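CBS domain protein (Bacillus anthracis, PDB 3LQN) is of unknown function but, as a dimeric protein built on a pair of CBS domains, may sense a small regulatory ligand. Local coordinates at residues P8-I22 against G130-K144. Sequence-based numbering, arbitrary orientation.
Sequences PKDEFQQIFVKDLMI and GILTRRAILKLLNKK. With SO4 (sulfate ion), chain G; SO4 (sulfate ion), chain D.
Ile22 and Ile131 show how a CBS domain recruits the chain's N-terminal part as an edge strand. Ile22 N gives a nearly straight bond to Ile131 O (2.7 Å, 162°), Ile131 N returns one to Ile22 O (3.0 Å), and this antiparallel hydrogen-bonded pair adds strand 22-23 to the sheet beside strand 128-133. In the tight part, Leu20, its CG anti to the carbonyl carbon (chi1 -68°), sends CD1 to Ile137 CD1 and CD2 to Leu140 CD2 (4.0 Å), while Phe106 of helix 106-115 also packs on Leu20 and Leu140. Ile15 CD1 meets Leu140 CD2 tip to tip at 3.6 Å, and the Phe12 ring takes Leu141 CD2 at its edge, against CZ (3.7 Å).

Toward the chain end the packing loosens: the extended, poorly ordered Lys144 runs past Pro8, and its NZ reaches the equally mobile Glu11 OE2 in a long salt bridge (3.9 Å). At the other end, a water bridges Leu20 O, Thr133 N and a sulfate; Thr133 OG1, capping the helix at Ala136 N, donates to that sulfate, and Arg135 NH1 links it to a second. Apolar side chains and two backbone bonds thus carry the attachment, whereas the sulfates, probably from the crystallisation liquor, suggest a basic surface able to hold anions.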
ATOM      1  N   PRO A   8      17.337  22.939  -5.032  0.74 67.64           N
ATOM      2  CA  PRO A   8      16.894  23.412  -6.341  0.81 69.02           C
ATOM      3  C   PRO A   8      15.455  23.875  -6.214  0.80 70.95           C
ATOM      4  O   PRO A   8      14.539  23.171  -6.635  0.92 65.31           O
ATOM      5  CB  PRO A   8      16.964  22.147  -7.213  0.85 64.35           C
ATOM      6  CG  PRO A   8      17.522  21.060  -6.335  0.90 55.01           C
ATOM      7  CD  PRO A   8      17.241  21.480  -4.938  0.87 53.55           C
ATOM      8  N   LYS A   9      15.267  25.033  -5.594  0.78 74.10           N
ATOM      9  CA  LYS A   9      13.937  25.577  -5.366  0.82 72.27           C
ATOM     10  C   LYS A   9      13.266  25.955  -6.674  0.95 71.39           C
ATOM     11  O   LYS A   9      12.055  26.036  -6.741  0.96 68.48           O
ATOM     12  CB  LYS A   9      13.998  26.795  -4.443  0.85 70.58           C
ATOM     13  CG  LYS A   9      12.671  27.513  -4.292  0.78 72.57           C
ATOM     14  CD  LYS A   9      11.788  26.851  -3.255  0.83 71.39           C
ATOM     15  CE  LYS A   9      12.402  26.986  -1.872  0.81 71.98           C
ATOM     16  NZ  LYS A   9      11.508  26.462  -0.812  0.85 65.22           N
ATOM     17  N   ASP A  10      14.052  26.217  -7.709  0.70 84.77           N
ATOM     18  CA  ASP A  10      13.464  26.386  -9.024  0.66 99.16           C
ATOM     19  C   ASP A  10      12.805  25.064  -9.336  0.63104.77           C
ATOM     20  O   ASP A  10      11.636  25.007  -9.699  0.55106.95           O
ATOM     21  CB  ASP A  10      14.523  26.713 -10.076  0.64108.86           C
ATOM     22  CG  ASP A  10      15.109  28.093  -9.897  0.61119.51           C
ATOM     23  OD1 ASP A  10      16.048  28.238  -9.090  0.59125.35           O
ATOM     24  OD2 ASP A  10      14.630  29.034 -10.561  0.61122.68           O
ATOM     25  N   GLU A  11      13.570  23.996  -9.164  0.69107.90           N
ATOM     26  CA  GLU A  11      13.065  22.648  -9.345  0.65106.70           C
ATOM     27  C   GLU A  11      11.808  22.419  -8.524  0.60 86.62           C
ATOM     28  O   GLU A  11      10.763  22.073  -9.062  0.44 89.87           O
ATOM     29  CB  GLU A  11      14.132  21.637  -8.936  0.64126.30           C
ATOM     30  CG  GLU A  11      14.818  20.968 -10.094  0.63142.55           C
ATOM     31  CD  GLU A  11      13.936  19.929 -10.741  0.54153.41           C
ATOM     32  OE1 GLU A  11      13.144  20.289 -11.635  0.52157.50           O
ATOM     33  OE2 GLU A  11      14.030  18.750 -10.341  0.56155.89           O
ATOM     34  N   PHE A  12      11.884  22.608  -7.210  0.54 75.64           N
ATOM     35  CA  PHE A  12      10.729  22.307  -6.358  0.54 66.91           C
ATOM     36  C   PHE A  12       9.474  23.066  -6.753  0.54 58.25           C
ATOM     37  O   PHE A  12       8.381  22.511  -6.790  0.54 57.10           O
ATOM     38  CB  PHE A  12      11.036  22.586  -4.891  0.54 69.72           C
ATOM     39  CG  PHE A  12      11.294  21.353  -4.091  0.54 59.21           C
ATOM     40  CD1 PHE A  12      11.219  20.111  -4.684  0.54 47.02           C
ATOM     41  CD2 PHE A  12      11.615  21.434  -2.751  0.54 58.00           C
ATOM     42  CE1 PHE A  12      11.460  18.979  -3.969  0.54 44.61           C
ATOM     43  CE2 PHE A  12      11.855  20.294  -2.024  0.54 52.47           C
ATOM     44  CZ  PHE A  12      11.777  19.065  -2.634  0.54 48.78           C
ATOM     45  N   GLN A  13       9.643  24.350  -7.042  0.54 50.60           N
ATOM     46  CA  GLN A  13       8.517  25.230  -7.389  0.54 47.14           C
ATOM     47  C   GLN A  13       8.079  25.103  -8.858  0.54 36.05           C
ATOM     48  O   GLN A  13       7.016  25.599  -9.241  0.54 34.45           O
ATOM     49  CB  GLN A  13       8.875  26.690  -7.061  0.54 56.71           C
ATOM     50  CG  GLN A  13       7.859  27.457  -6.191  0.54 68.69           C
ATOM     51  CD  GLN A  13       6.869  28.322  -6.992  0.54 73.07           C
ATOM     52  OE1 GLN A  13       6.019  27.811  -7.742  0.54 72.70           O
ATOM     53  NE2 GLN A  13       6.959  29.635  -6.806  0.54 67.46           N
ATOM     54  N   GLN A  14       8.897  24.444  -9.676  1.00 44.35           N
ATOM     55  CA  GLN A  14       8.479  24.141 -11.050  1.00 45.66           C
ATOM     56  C   GLN A  14       8.094  22.686 -11.314  1.00 39.57           C
ATOM     57  O   GLN A  14       7.897  22.284 -12.463  1.00 41.15           O
ATOM     58  CB  GLN A  14       9.537  24.645 -12.026  1.00 43.43           C
ATOM     59  CG  GLN A  14       9.554  26.166 -12.082  1.00 56.43           C
ATOM     60  CD  GLN A  14      10.723  26.677 -12.867  1.00 53.18           C
ATOM     61  OE1 GLN A  14      11.171  26.020 -13.803  1.00 54.84           O
ATOM     62  NE2 GLN A  14      11.252  27.840 -12.474  1.00 52.07           N
ATOM     63  N   ILE A  15       7.948  21.912 -10.242  1.00 34.01           N
ATOM     64  CA  ILE A  15       7.452  20.566 -10.363  1.00 35.38           C
ATOM     65  C   ILE A  15       6.045  20.576  -9.814  1.00 32.89           C
ATOM     66  O   ILE A  15       5.807  20.969  -8.669  1.00 38.86           O
ATOM     67  CB  ILE A  15       8.341  19.536  -9.633  1.00 38.99           C
ATOM     68  CG1 ILE A  15       9.710  19.468 -10.315  1.00 39.15           C
ATOM     69  CG2 ILE A  15       7.699  18.184  -9.643  1.00 38.62           C
ATOM     70  CD1 ILE A  15      10.796  18.898  -9.391  1.00 49.30           C
ATOM     71  N   PHE A  16       5.124  20.204 -10.678  1.00 30.63           N
ATOM     72  CA  PHE A  16       3.720  20.213 -10.353  1.00 29.11           C
ATOM     73  C   PHE A  16       3.240  18.787 -10.290  1.00 34.79           C
ATOM     74  O   PHE A  16       3.938  17.862 -10.711  1.00 32.51           O
ATOM     75  CB  PHE A  16       2.943  20.872 -11.457  1.00 28.78           C
ATOM     76  CG  PHE A  16       3.232  22.336 -11.636  1.00 37.83           C
ATOM     77  CD1 PHE A  16       3.701  23.107 -10.617  1.00 36.11           C
ATOM     78  CD2 PHE A  16       2.955  22.947 -12.845  1.00 54.95           C
ATOM     79  CE1 PHE A  16       3.947  24.513 -10.834  1.00 40.82           C
ATOM     80  CE2 PHE A  16       3.183  24.305 -13.038  1.00 50.40           C
ATOM     81  CZ  PHE A  16       3.680  25.064 -12.020  1.00 44.56           C
ATOM     82  N   VAL A  17       2.009  18.641  -9.831  1.00 30.28           N
ATOM     83  CA  VAL A  17       1.347  17.338  -9.771  1.00 33.00           C
ATOM     84  C   VAL A  17       1.400  16.588 -11.120  1.00 25.86           C
ATOM     85  O   VAL A  17       1.784  15.401 -11.184  1.00 29.28           O
ATOM     86  CB  VAL A  17      -0.103  17.472  -9.246  1.00 27.24           C
ATOM     87  CG1 VAL A  17      -0.891  16.208  -9.527  1.00 32.74           C
ATOM     88  CG2 VAL A  17      -0.102  17.647  -7.754  1.00 26.57           C
ATOM     89  N   LYS A  18       1.156  17.315 -12.205  1.00 27.46           N
ATOM     90  CA  LYS A  18       1.158  16.714 -13.531  1.00 27.88           C
ATOM     91  C   LYS A  18       2.491  16.135 -13.959  1.00 29.91           C
ATOM     92  O   LYS A  18       2.541  15.253 -14.794  1.00 32.42           O
ATOM     93  CB  LYS A  18       0.577  17.715 -14.567  1.00 38.54           C
ATOM     94  CG  LYS A  18       1.525  18.349 -15.650  1.00 35.83           C
ATOM     95  CD  LYS A  18       2.629  19.192 -15.117  1.00 52.32           C
ATOM     96  CE  LYS A  18       3.166  20.206 -16.171  1.00 36.88           C
ATOM     97  NZ  LYS A  18       4.185  19.781 -17.198  1.00 36.26           N
ATOM     98  N   ASP A  19       3.583  16.640 -13.385  1.00 28.32           N
ATOM     99  CA  ASP A  19       4.929  16.168 -13.723  1.00 30.20           C
ATOM    100  C   ASP A  19       5.318  14.868 -13.019  1.00 37.81           C
ATOM    101  O   ASP A  19       6.212  14.153 -13.476  1.00 42.45           O
ATOM    102  CB  ASP A  19       5.971  17.213 -13.362  1.00 31.48           C
ATOM    103  CG  ASP A  19       5.804  18.511 -14.164  1.00 34.16           C
ATOM    104  OD1 ASP A  19       5.839  18.463 -15.398  1.00 37.03           O
ATOM    105  OD2 ASP A  19       5.631  19.554 -13.524  1.00 34.85           O
ATOM    106  N   LEU A  20       4.657  14.604 -11.901  1.00 27.78           N
ATOM    107  CA  LEU A  20       4.973  13.465 -11.046  1.00 31.47           C
ATOM    108  C   LEU A  20       3.944  12.331 -11.229  1.00 33.97           C
ATOM    109  O   LEU A  20       4.186  11.176 -10.847  1.00 30.47           O
ATOM    110  CB  LEU A  20       4.887  13.877  -9.565  1.00 33.80           C
ATOM    111  CG  LEU A  20       5.897  14.870  -8.947  1.00 45.40           C
ATOM    112  CD1 LEU A  20       5.564  15.206  -7.506  1.00 44.55           C
ATOM    113  CD2 LEU A  20       7.286  14.327  -9.015  1.00 46.02           C
ATOM    114  N   MET A  21       2.783  12.660 -11.764  1.00 32.86           N
ATOM    115  CA  MET A  21       1.684  11.691 -11.706  1.00 32.30           C
ATOM    116  C   MET A  21       1.869  10.573 -12.712  1.00 33.07           C
ATOM    117  O   MET A  21       2.585  10.706 -13.715  1.00 29.50           O
ATOM    118  CB  MET A  21       0.324  12.369 -11.902  1.00 27.87           C
ATOM    119  CG  MET A  21       0.127  12.848 -13.341  1.00 24.98           C
ATOM    120  SD  MET A  21      -1.450  13.630 -13.570  1.00 27.29           S
ATOM    121  CE  MET A  21      -1.319  13.750 -15.347  1.00 28.92           C
ATOM    122  N   ILE A  22       1.211   9.450 -12.434  1.00 27.98           N
ATOM    123  CA  ILE A  22       1.093   8.406 -13.424  1.00 23.64           C
ATOM    124  C   ILE A  22      -0.130   8.739 -14.252  1.00 23.60           C
ATOM    125  O   ILE A  22      -1.203   8.947 -13.711  1.00 24.92           O
ATOM    126  CB  ILE A  22       0.874   7.025 -12.698  1.00 28.35           C
ATOM    127  CG1 ILE A  22       2.106   6.601 -11.881  1.00 32.74           C
ATOM    128  CG2 ILE A  22       0.505   5.977 -13.679  1.00 28.12           C
ATOM    129  CD1 ILE A  22       1.749   5.450 -10.859  1.00 33.62           C
ATOM    130  N   GLY A 130      -4.895  11.303 -13.669  1.00 21.86           N
ATOM    131  CA  GLY A 130      -3.837  10.421 -13.232  1.00 21.55           C
ATOM    132  C   GLY A 130      -3.805  10.190 -11.717  1.00 22.54           C
ATOM    133  O   GLY A 130      -4.647  10.685 -10.956  1.00 21.90           O
ATOM    134  N   ILE A 131      -2.769   9.495 -11.265  1.00 19.99           N
ATOM    135  CA  ILE A 131      -2.633   9.272  -9.818  1.00 18.55           C
ATOM    136  C   ILE A 131      -1.222   9.661  -9.399  1.00 23.70           C
ATOM    137  O   ILE A 131      -0.246   9.520 -10.174  1.00 27.47           O
ATOM    138  CB  ILE A 131      -2.967   7.811  -9.425  1.00 21.26           C
ATOM    139  CG1 ILE A 131      -1.952   6.843 -10.027  1.00 27.15           C
ATOM    140  CG2 ILE A 131      -4.368   7.445  -9.856  1.00 26.51           C
ATOM    141  CD1 ILE A 131      -1.775   5.580  -9.152  1.00 26.62           C
ATOM    142  N   LEU A 132      -1.084  10.150  -8.176  0.71 24.67           N
ATOM    143  CA  LEU A 132       0.225  10.548  -7.681  0.71 30.47           C
ATOM    144  C   LEU A 132       0.557   9.719  -6.443  0.71 28.71           C
ATOM    145  O   LEU A 132      -0.116   9.819  -5.430  0.71 26.23           O
ATOM    146  CB  LEU A 132       0.261  12.046  -7.391  0.71 26.36           C
ATOM    147  CG  LEU A 132       1.420  12.764  -6.719  0.71 35.04           C
ATOM    148  CD1 LEU A 132       2.554  13.027  -7.673  0.71 40.21           C
ATOM    149  CD2 LEU A 132       0.850  14.039  -6.241  0.71 33.23           C
ATOM    150  N   THR A 133       1.610   8.915  -6.550  1.00 30.96           N
ATOM    151  CA  THR A 133       1.977   7.942  -5.527  1.00 29.47           C
ATOM    152  C   THR A 133       3.030   8.506  -4.605  1.00 20.27           C
ATOM    153  O   THR A 133       3.772   9.462  -4.904  1.00 27.03           O
ATOM    154  CB  THR A 133       2.658   6.738  -6.132  1.00 28.75           C
ATOM    155  OG1 THR A 133       3.872   7.204  -6.734  1.00 34.99           O
ATOM    156  CG2 THR A 133       1.775   6.110  -7.179  1.00 35.70           C
ATOM    157  N   ARG A 134       3.184   7.820  -3.479  1.00 26.15           N
ATOM    158  CA  ARG A 134       4.274   8.127  -2.594  1.00 27.36           C
ATOM    159  C   ARG A 134       5.622   7.899  -3.217  1.00 28.94           C
ATOM    160  O   ARG A 134       6.538   8.667  -2.975  1.00 32.95           O
ATOM    161  CB  ARG A 134       4.196   7.266  -1.323  1.00 31.68           C
ATOM    162  CG  ARG A 134       3.076   7.689  -0.466  1.00 31.34           C
ATOM    163  CD  ARG A 134       3.027   6.750   0.685  1.00 36.09           C
ATOM    164  NE  ARG A 134       2.282   7.333   1.772  1.00 41.43           N
ATOM    165  CZ  ARG A 134       1.844   6.617   2.785  1.00 37.48           C
ATOM    166  NH1 ARG A 134       2.095   5.321   2.794  1.00 38.69           N
ATOM    167  NH2 ARG A 134       1.157   7.193   3.749  1.00 44.62           N
ATOM    168  N   ARG A 135       5.776   6.841  -4.001  0.52 30.60           N
ATOM    169  CA  ARG A 135       7.093   6.574  -4.576  0.52 33.29           C
ATOM    170  C   ARG A 135       7.644   7.765  -5.345  0.52 37.37           C
ATOM    171  O   ARG A 135       8.784   8.154  -5.143  0.52 37.16           O
ATOM    172  CB  ARG A 135       7.083   5.329  -5.456  0.52 38.89           C
ATOM    173  CG  ARG A 135       8.410   5.098  -6.126  0.52 38.33           C
ATOM    174  CD  ARG A 135       8.460   3.746  -6.800  0.52 42.38           C
ATOM    175  NE  ARG A 135       9.812   3.456  -7.259  0.52 44.87           N
ATOM    176  CZ  ARG A 135      10.345   3.939  -8.374  0.52 38.77           C
ATOM    177  NH1 ARG A 135       9.644   4.744  -9.163  0.52 40.28           N
ATOM    178  NH2 ARG A 135      11.584   3.616  -8.699  0.52 38.80           N
ATOM    179  N   ALA A 136       6.820   8.366  -6.208  1.00 34.36           N
ATOM    180  CA  ALA A 136       7.258   9.489  -6.980  1.00 30.11           C
ATOM    181  C   ALA A 136       7.764  10.634  -6.075  1.00 38.98           C
ATOM    182  O   ALA A 136       8.800  11.236  -6.332  1.00 36.90           O
ATOM    183  CB  ALA A 136       6.103   9.985  -7.949  1.00 30.90           C
ATOM    184  N   ILE A 137       7.031  10.941  -5.009  1.00 32.99           N
ATOM    185  CA  ILE A 137       7.525  11.966  -4.086  1.00 38.14           C
ATOM    186  C   ILE A 137       8.867  11.588  -3.422  1.00 43.31           C
ATOM    187  O   ILE A 137       9.782  12.425  -3.267  1.00 45.53           O
ATOM    188  CB  ILE A 137       6.452  12.343  -3.041  1.00 40.82           C
ATOM    189  CG1 ILE A 137       5.458  13.331  -3.655  1.00 43.94           C
ATOM    190  CG2 ILE A 137       7.090  13.039  -1.872  1.00 38.59           C
ATOM    191  CD1 ILE A 137       4.391  12.720  -4.472  1.00 50.57           C
ATOM    192  N   LEU A 138       8.998  10.317  -3.074  1.00 39.42           N
ATOM    193  CA  LEU A 138      10.167   9.834  -2.353  1.00 44.79           C
ATOM    194  C   LEU A 138      11.358   9.725  -3.287  1.00 48.08           C
ATOM    195  O   LEU A 138      12.491   9.955  -2.890  1.00 43.98           O
ATOM    196  CB  LEU A 138       9.885   8.474  -1.696  1.00 42.62           C
ATOM    197  CG  LEU A 138       9.013   8.488  -0.440  1.00 39.48           C
ATOM    198  CD1 LEU A 138       8.297   7.119  -0.236  1.00 38.11           C
ATOM    199  CD2 LEU A 138       9.791   8.868   0.789  1.00 41.59           C
ATOM    200  N   LYS A 139      11.091   9.383  -4.535  1.00 44.25           N
ATOM    201  CA  LYS A 139      12.168   9.169  -5.475  1.00 41.85           C
ATOM    202  C   LYS A 139      12.814  10.539  -5.717  1.00 49.02           C
ATOM    203  O   LYS A 139      14.034  10.677  -5.725  1.00 49.10           O
ATOM    204  CB  LYS A 139      11.600   8.530  -6.738  1.00 44.76           C
ATOM    205  CG  LYS A 139      12.622   8.105  -7.755  1.00 60.62           C
ATOM    206  CD  LYS A 139      11.950   7.674  -9.039  1.00 73.41           C
ATOM    207  CE  LYS A 139      12.570   8.396 -10.231  1.00 88.85           C
ATOM    208  NZ  LYS A 139      11.706   8.338 -11.444  1.00 94.01           N
ATOM    209  N   LEU A 140      11.972  11.557  -5.853  1.00 46.19           N
ATOM    210  CA  LEU A 140      12.428  12.921  -5.998  1.00 51.02           C
ATOM    211  C   LEU A 140      13.180  13.424  -4.759  1.00 61.09           C
ATOM    212  O   LEU A 140      14.190  14.093  -4.892  1.00 69.16           O
ATOM    213  CB  LEU A 140      11.243  13.833  -6.317  1.00 41.74           C
ATOM    214  CG  LEU A 140      11.638  15.262  -6.655  1.00 54.78           C
ATOM    215  CD1 LEU A 140      12.742  15.250  -7.680  1.00 62.16           C
ATOM    216  CD2 LEU A 140      10.441  16.018  -7.180  1.00 50.73           C
ATOM    217  N   LEU A 141      12.673  13.093  -3.576  1.00 53.73           N
ATOM    218  CA  LEU A 141      13.275  13.550  -2.330  1.00 55.40           C
ATOM    219  C   LEU A 141      14.600  12.842  -2.066  1.00 62.93           C
ATOM    220  O   LEU A 141      15.530  13.431  -1.514  1.00 66.24           O
ATOM    221  CB  LEU A 141      12.317  13.325  -1.158  1.00 57.97           C
ATOM    222  CG  LEU A 141      11.105  14.255  -1.085  1.00 56.70           C
ATOM    223  CD1 LEU A 141      10.269  13.954   0.149  1.00 48.88           C
ATOM    224  CD2 LEU A 141      11.543  15.712  -1.099  1.00 59.89           C
ATOM    225  N   ASN A 142      14.680  11.576  -2.465  1.00 62.31           N
ATOM    226  CA  ASN A 142      15.851  10.756  -2.183  1.00 65.85           C
ATOM    227  C   ASN A 142      17.119  11.331  -2.804  1.00 76.20           C
ATOM    228  O   ASN A 142      18.127  11.518  -2.122  1.00 86.83           O
ATOM    229  CB  ASN A 142      15.631   9.322  -2.670  1.00 67.46           C
ATOM    230  CG  ASN A 142      16.827   8.428  -2.407  1.00 71.48           C
ATOM    231  OD1 ASN A 142      17.411   8.455  -1.324  1.00 67.83           O
ATOM    232  ND2 ASN A 142      17.197   7.629  -3.401  1.00 72.54           N
ATOM    233  N   LYS A 143      17.064  11.609  -4.103  1.00 67.84           N
ATOM    234  CA  LYS A 143      18.218  12.129  -4.825  1.00 84.01           C
ATOM    235  C   LYS A 143      18.622  13.504  -4.302  1.00 88.83           C
ATOM    236  O   LYS A 143      19.797  13.757  -4.037  1.00 89.77           O
ATOM    237  CB  LYS A 143      17.923  12.204  -6.325  1.00 87.54           C
ATOM    238  CG  LYS A 143      16.666  12.985  -6.673  1.00 92.08           C
ATOM    239  CD  LYS A 143      16.516  13.148  -8.176  1.00 96.07           C
ATOM    240  CE  LYS A 143      16.533  11.802  -8.882  1.00102.81           C
ATOM    241  NZ  LYS A 143      17.921  11.331  -9.146  1.00107.97           N
ATOM    242  N   LYS A 144      17.640  14.389  -4.158  1.00 86.24           N
ATOM    243  CA  LYS A 144      17.909  15.788  -3.849  1.00 88.80           C
ATOM    244  C   LYS A 144      18.615  15.929  -2.504  1.00 91.49           C
ATOM    245  O   LYS A 144      19.748  16.405  -2.434  1.00 99.40           O
ATOM    246  CB  LYS A 144      16.611  16.596  -3.849  1.00 90.19           C
ATOM    247  CG  LYS A 144      16.339  17.335  -5.149  1.00 91.59           C
ATOM    248  CD  LYS A 144      14.974  18.005  -5.129  1.00 94.92           C
ATOM    249  CE  LYS A 144      14.676  18.688  -6.453  1.00102.19           C
ATOM    250  NZ  LYS A 144      13.259  19.140  -6.538  1.00106.38           N
TER
HETATM  251  S   SO4 G 166      12.306   5.096 -11.950  1.00139.86           S
HETATM  252  O1  SO4 G 166      12.696   6.396 -12.488  1.00141.58           O
HETATM  253  O2  SO4 G 166      12.315   4.124 -13.037  1.00139.84           O
HETATM  254  O3  SO4 G 166      13.263   4.680 -10.926  1.00139.78           O
HETATM  255  O4  SO4 G 166      10.964   5.178 -11.372  1.00138.29           O
HETATM  256  S   SO4 D 163       5.777   6.034  -9.769  1.00 69.92           S
HETATM  257  O1  SO4 D 163       5.177   7.316 -10.119  1.00 75.94           O
HETATM  258  O2  SO4 D 163       5.955   5.234 -10.979  1.00 85.15           O
HETATM  259  O3  SO4 D 163       7.101   6.259  -9.184  1.00 70.60           O
HETATM  260  O4  SO4 D 163       4.886   5.339  -8.838  1.00 66.61           O
HETATM  261  O   HOH W   1       3.127   9.148  -9.373  1.00 32.93           O